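Local structure of first ORF in transposon ISC1904 (Sulfolobus solfataricus, 3ILX) at residues G44-L55 with P72-F80. The protein probably binds DNA and catalyses strand exchange as a serine recombinase of the kind encoded by IS607-like transposons, the chain here being its resolvase-type domain. Numbering follows the deposited sequence.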
loop_
_atom_site.group_PDB
_atom_site.type_symbol
_atom_site.label_atom_id
_atom_site.label_comp_id
_atom_site.label_asym_id
_atom_site.label_seq_id
_atom_site.Cartn_x
_atom_site.Cartn_y
_atom_site.Cartn_z
ATOM N N GLY A 44 3.578 -9.568 -2.841
ATOM C CA GLY A 44 3.196 -8.201 -3.196
ATOM C C GLY A 44 3.348 -7.181 -2.073
ATOM O O GLY A 44 3.414 -5.965 -2.344
ATOM N N LEU A 45 3.400 -7.654 -0.828
ATOM C CA LEU A 45 3.658 -6.795 0.325
ATOM C C LEU A 45 5.132 -6.396 0.444
ATOM O O LEU A 45 5.462 -5.488 1.211
ATOM C CB LEU A 45 3.290 -7.519 1.635
ATOM C CG LEU A 45 1.803 -7.644 1.940
ATOM C CD1 LEU A 45 1.588 -8.623 3.060
ATOM C CD2 LEU A 45 1.245 -6.261 2.330
ATOM N N ASN A 46 6.022 -7.118 -0.245
ATOM C CA ASN A 46 7.474 -6.927 -0.012
ATOM C C ASN A 46 7.976 -5.722 -0.826
ATOM O O ASN A 46 8.052 -5.761 -2.065
ATOM C CB ASN A 46 8.244 -8.215 -0.311
ATOM C CG ASN A 46 9.778 -8.061 -0.184
ATOM O OD1 ASN A 46 10.305 -6.993 0.131
ATOM N ND2 ASN A 46 10.487 -9.149 -0.447
HETATM N N MSE A 47 8.244 -4.635 -0.117
HETATM C CA MSE A 47 8.653 -3.368 -0.738
HETATM C C MSE A 47 10.155 -3.352 -1.135
HETATM O O MSE A 47 10.641 -2.372 -1.721
HETATM C CB MSE A 47 8.338 -2.196 0.196
HETATM C CG MSE A 47 6.885 -2.078 0.594
HETATM SE SE MSE A 47 5.932 -1.353 -0.899
HETATM C CE MSE A 47 5.530 -3.011 -1.864
ATOM N N LYS A 48 10.864 -4.444 -0.838
ATOM C CA LYS A 48 12.265 -4.593 -1.232
ATOM C C LYS A 48 12.481 -5.464 -2.479
ATOM O O LYS A 48 13.623 -5.682 -2.890
ATOM C CB LYS A 48 13.107 -5.090 -0.045
ATOM C CG LYS A 48 13.073 -4.140 1.147
ATOM C CD LYS A 48 13.791 -4.702 2.413
ATOM C CE LYS A 48 13.545 -3.793 3.606
ATOM N NZ LYS A 48 14.584 -3.839 4.718
ATOM N N ARG A 49 11.394 -5.945 -3.096
ATOM C CA ARG A 49 11.519 -6.719 -4.345
ATOM C C ARG A 49 12.403 -5.966 -5.365
ATOM O O ARG A 49 12.092 -4.828 -5.751
ATOM C CB ARG A 49 10.145 -6.947 -4.975
ATOM C CG ARG A 49 9.321 -8.124 -4.443
ATOM C CD ARG A 49 7.927 -8.130 -5.117
ATOM N NE ARG A 49 7.142 -7.019 -4.622
ATOM C CZ ARG A 49 6.202 -6.383 -5.314
ATOM N NH1 ARG A 49 5.540 -5.392 -4.741
ATOM N NH2 ARG A 49 5.921 -6.708 -6.568
ATOM N N LYS A 50 13.491 -6.593 -5.798
ATOM C CA LYS A 50 14.428 -5.964 -6.760
ATOM C C LYS A 50 13.787 -5.620 -8.077
ATOM O O LYS A 50 14.041 -4.554 -8.627
ATOM C CB LYS A 50 15.573 -6.901 -7.097
ATOM C CG LYS A 50 16.019 -7.719 -5.939
ATOM C CD LYS A 50 17.031 -6.999 -5.091
ATOM C CE LYS A 50 17.901 -8.052 -4.401
ATOM N NZ LYS A 50 18.587 -7.552 -3.168
ATOM N N GLY A 51 12.996 -6.555 -8.598
ATOM C CA GLY A 51 12.315 -6.347 -9.857
ATOM C C GLY A 51 11.370 -5.154 -9.753
ATOM O O GLY A 51 11.413 -4.256 -10.603
ATOM N N PHE A 52 10.527 -5.131 -8.714
ATOM C CA PHE A 52 9.502 -4.080 -8.574
ATOM C C PHE A 52 10.141 -2.710 -8.402
ATOM O O PHE A 52 9.654 -1.727 -8.967
ATOM C CB PHE A 52 8.603 -4.389 -7.379
ATOM C CG PHE A 52 7.691 -3.252 -6.957
ATOM C CD1 PHE A 52 6.468 -3.044 -7.595
ATOM C CD2 PHE A 52 8.014 -2.462 -5.847
ATOM C CE1 PHE A 52 5.632 -2.000 -7.182
ATOM C CE2 PHE A 52 7.168 -1.468 -5.415
ATOM C CZ PHE A 52 5.948 -1.249 -6.100
ATOM N N LEU A 53 11.221 -2.665 -7.613
ATOM C CA LEU A 53 11.987 -1.440 -7.395
ATOM C C LEU A 53 12.689 -0.935 -8.669
ATOM O O LEU A 53 12.645 0.269 -8.953
ATOM C CB LEU A 53 12.992 -1.615 -6.256
ATOM C CG LEU A 53 12.383 -1.763 -4.870
ATOM C CD1 LEU A 53 13.489 -2.031 -3.829
ATOM C CD2 LEU A 53 11.577 -0.496 -4.518
ATOM N N LYS A 54 13.295 -1.849 -9.439
ATOM C CA LYS A 54 13.855 -1.494 -10.756
ATOM C C LYS A 54 12.751 -0.866 -11.622
ATOM O O LYS A 54 12.909 0.233 -12.181
ATOM C CB LYS A 54 14.459 -2.716 -11.444
ATOM C CG LYS A 54 14.957 -2.460 -12.873
ATOM C CD LYS A 54 15.406 -3.771 -13.517
ATOM C CE LYS A 54 15.557 -3.654 -15.046
ATOM N NZ LYS A 54 16.724 -2.790 -15.359
ATOM N N LEU A 55 11.618 -1.548 -11.682
ATOM C CA LEU A 55 10.480 -1.084 -12.451
ATOM C C LEU A 55 9.992 0.310 -12.029
ATOM O O LEU A 55 9.803 1.171 -12.878
ATOM C CB LEU A 55 9.329 -2.099 -12.372
ATOM C CG LEU A 55 8.021 -1.776 -13.107
ATOM C CD1 LEU A 55 8.230 -1.385 -14.591
ATOM C CD2 LEU A 55 7.041 -2.985 -12.992
ATOM N N PRO A 72 -4.003 -6.964 -11.099
ATOM C CA PRO A 72 -3.411 -5.874 -10.306
ATOM C C PRO A 72 -2.512 -6.335 -9.129
ATOM O O PRO A 72 -1.426 -5.737 -8.913
ATOM C CB PRO A 72 -4.643 -5.075 -9.813
ATOM C CG PRO A 72 -5.724 -5.350 -10.940
ATOM C CD PRO A 72 -5.470 -6.814 -11.268
ATOM N N ASP A 73 -2.917 -7.396 -8.407
ATOM C CA ASP A 73 -2.116 -7.829 -7.224
ATOM C C ASP A 73 -0.771 -8.478 -7.579
ATOM O O ASP A 73 0.080 -8.680 -6.702
ATOM C CB ASP A 73 -2.925 -8.652 -6.207
ATOM C CG ASP A 73 -2.909 -10.142 -6.496
ATOM O OD1 ASP A 73 -2.520 -10.541 -7.620
ATOM O OD2 ASP A 73 -3.306 -10.924 -5.596
ATOM N N ARG A 74 -0.531 -8.724 -8.869
ATOM C CA ARG A 74 0.838 -9.045 -9.276
ATOM C C ARG A 74 1.812 -7.919 -8.908
ATOM O O ARG A 74 2.943 -8.188 -8.457
ATOM C CB ARG A 74 0.928 -9.364 -10.768
ATOM C CG ARG A 74 0.145 -10.648 -11.201
ATOM C CD ARG A 74 0.606 -11.870 -10.374
ATOM N NE ARG A 74 -0.140 -12.028 -9.122
ATOM C CZ ARG A 74 0.101 -12.978 -8.213
ATOM N NH1 ARG A 74 1.120 -13.838 -8.389
ATOM N NH2 ARG A 74 -0.672 -13.067 -7.118
ATOM N N LEU A 75 1.390 -6.672 -9.086
ATOM C CA LEU A 75 2.280 -5.528 -8.781
ATOM C C LEU A 75 2.425 -5.279 -7.299
ATOM O O LEU A 75 3.546 -5.172 -6.792
ATOM C CB LEU A 75 1.850 -4.226 -9.510
ATOM C CG LEU A 75 2.386 -4.213 -10.950
ATOM C CD1 LEU A 75 1.617 -3.199 -11.852
ATOM C CD2 LEU A 75 3.922 -3.989 -10.977
ATOM N N VAL A 76 1.298 -5.137 -6.608
ATOM C CA VAL A 76 1.291 -4.851 -5.170
ATOM C C VAL A 76 0.019 -5.374 -4.549
ATOM O O VAL A 76 -1.010 -5.533 -5.242
ATOM C CB VAL A 76 1.337 -3.313 -4.842
ATOM C CG1 VAL A 76 2.741 -2.744 -5.025
ATOM C CG2 VAL A 76 0.312 -2.534 -5.682
ATOM N N ARG A 77 0.067 -5.610 -3.247
ATOM C CA ARG A 77 -1.136 -5.962 -2.484
ATOM C C ARG A 77 -1.906 -4.695 -2.074
ATOM O O ARG A 77 -3.114 -4.714 -1.995
ATOM C CB ARG A 77 -0.728 -6.795 -1.256
ATOM C CG ARG A 77 -1.818 -7.100 -0.199
ATOM C CD ARG A 77 -2.926 -7.968 -0.745
ATOM N NE ARG A 77 -2.397 -9.238 -1.253
ATOM C CZ ARG A 77 -2.877 -9.908 -2.307
ATOM N NH1 ARG A 77 -3.940 -9.468 -3.006
ATOM N NH2 ARG A 77 -2.281 -11.041 -2.676
ATOM N N PHE A 78 -1.200 -3.611 -1.781
ATOM C CA PHE A 78 -1.850 -2.335 -1.412
ATOM C C PHE A 78 -1.216 -1.261 -2.261
ATOM O O PHE A 78 -0.035 -1.379 -2.562
ATOM C CB PHE A 78 -1.559 -1.971 0.061
ATOM C CG PHE A 78 -2.257 -2.865 1.056
ATOM C CD1 PHE A 78 -3.641 -2.740 1.273
ATOM C CD2 PHE A 78 -1.542 -3.831 1.754
ATOM C CE1 PHE A 78 -4.314 -3.582 2.196
ATOM C CE2 PHE A 78 -2.189 -4.696 2.688
ATOM C CZ PHE A 78 -3.581 -4.572 2.906
ATOM N N GLY A 79 -1.963 -0.202 -2.586
ATOM C CA GLY A 79 -1.389 0.996 -3.226
ATOM C C GLY A 79 -1.362 0.926 -4.737
ATOM O O GLY A 79 -0.745 1.781 -5.410
ATOM N N PHE A 80 -2.040 -0.061 -5.307
ATOM C CA PHE A 80 -2.153 -0.066 -6.770
ATOM C C PHE A 80 -2.545 1.333 -7.312
ATOM O O PHE A 80 -2.015 1.787 -8.321
ATOM C CB PHE A 80 -3.093 -1.181 -7.267
ATOM C CG PHE A 80 -3.062 -1.373 -8.770
ATOM C CD1 PHE A 80 -2.113 -2.179 -9.362
ATOM C CD2 PHE A 80 -3.998 -0.742 -9.578
ATOM C CE1 PHE A 80 -2.091 -2.380 -10.752
ATOM C CE2 PHE A 80 -3.992 -0.923 -11.001
ATOM C CZ PHE A 80 -3.039 -1.730 -11.582
HETATM O O HOH W 1 1.812 -4.008 -1.215
#
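Arg49 reaches from the start of helix 50-60 to the backbone carbonyl of Leu75 and clasps it end-on with two nitrogens. Its CB points toward the 72-80 segment, and CG lies anti to the carbonyl carbon (chi1 -83°). CD follows in extended form, and a bend at chi3 turns the guanidinium. NE bonds back to Asn46 O at 3.0 Å, nearly straight and in the planes of both groups, a side-chain bond that spans the Asn46–Arg49 turn and helps fix the rotation of the head. At the tip NH1 and NH2 both donate to Leu75 O, at 2.9 and 2.8 Å; the NH1 bond lies in the carbonyl plane, whereas NH2 is tilted from it and also bonds Tyr8 of strand 4-11. Gly44 CA lies against one face of the guanidinium and Phe52 CB against the other, both toward the rim. This grip ties the start of helix 50-60 to the 72-80 segment that follows strand 64-69, over the parallel 2-1-3-4 sheet of the resolvase catalytic domain. Beyond the arginine, Phe52 turns its CE1 to Val76 CG1 at 3.7 Å, and the Leu55 and Leu75 side chains cross at about a right angle, their CD2 atoms 3.8 Å apart. On the Gly44 side, water 1 donates to Gly44 O (2.8 Å) and accepts from Phe78 N, bridging the two backbones beside a weak bond from Arg77 N to the same oxygen. Leu45 CD2 lies at the edge of the Phe78 ring, near its plane, 3.7 Å from Phe78 CD2, and the same ring stacks with Phe78 of the second subunit.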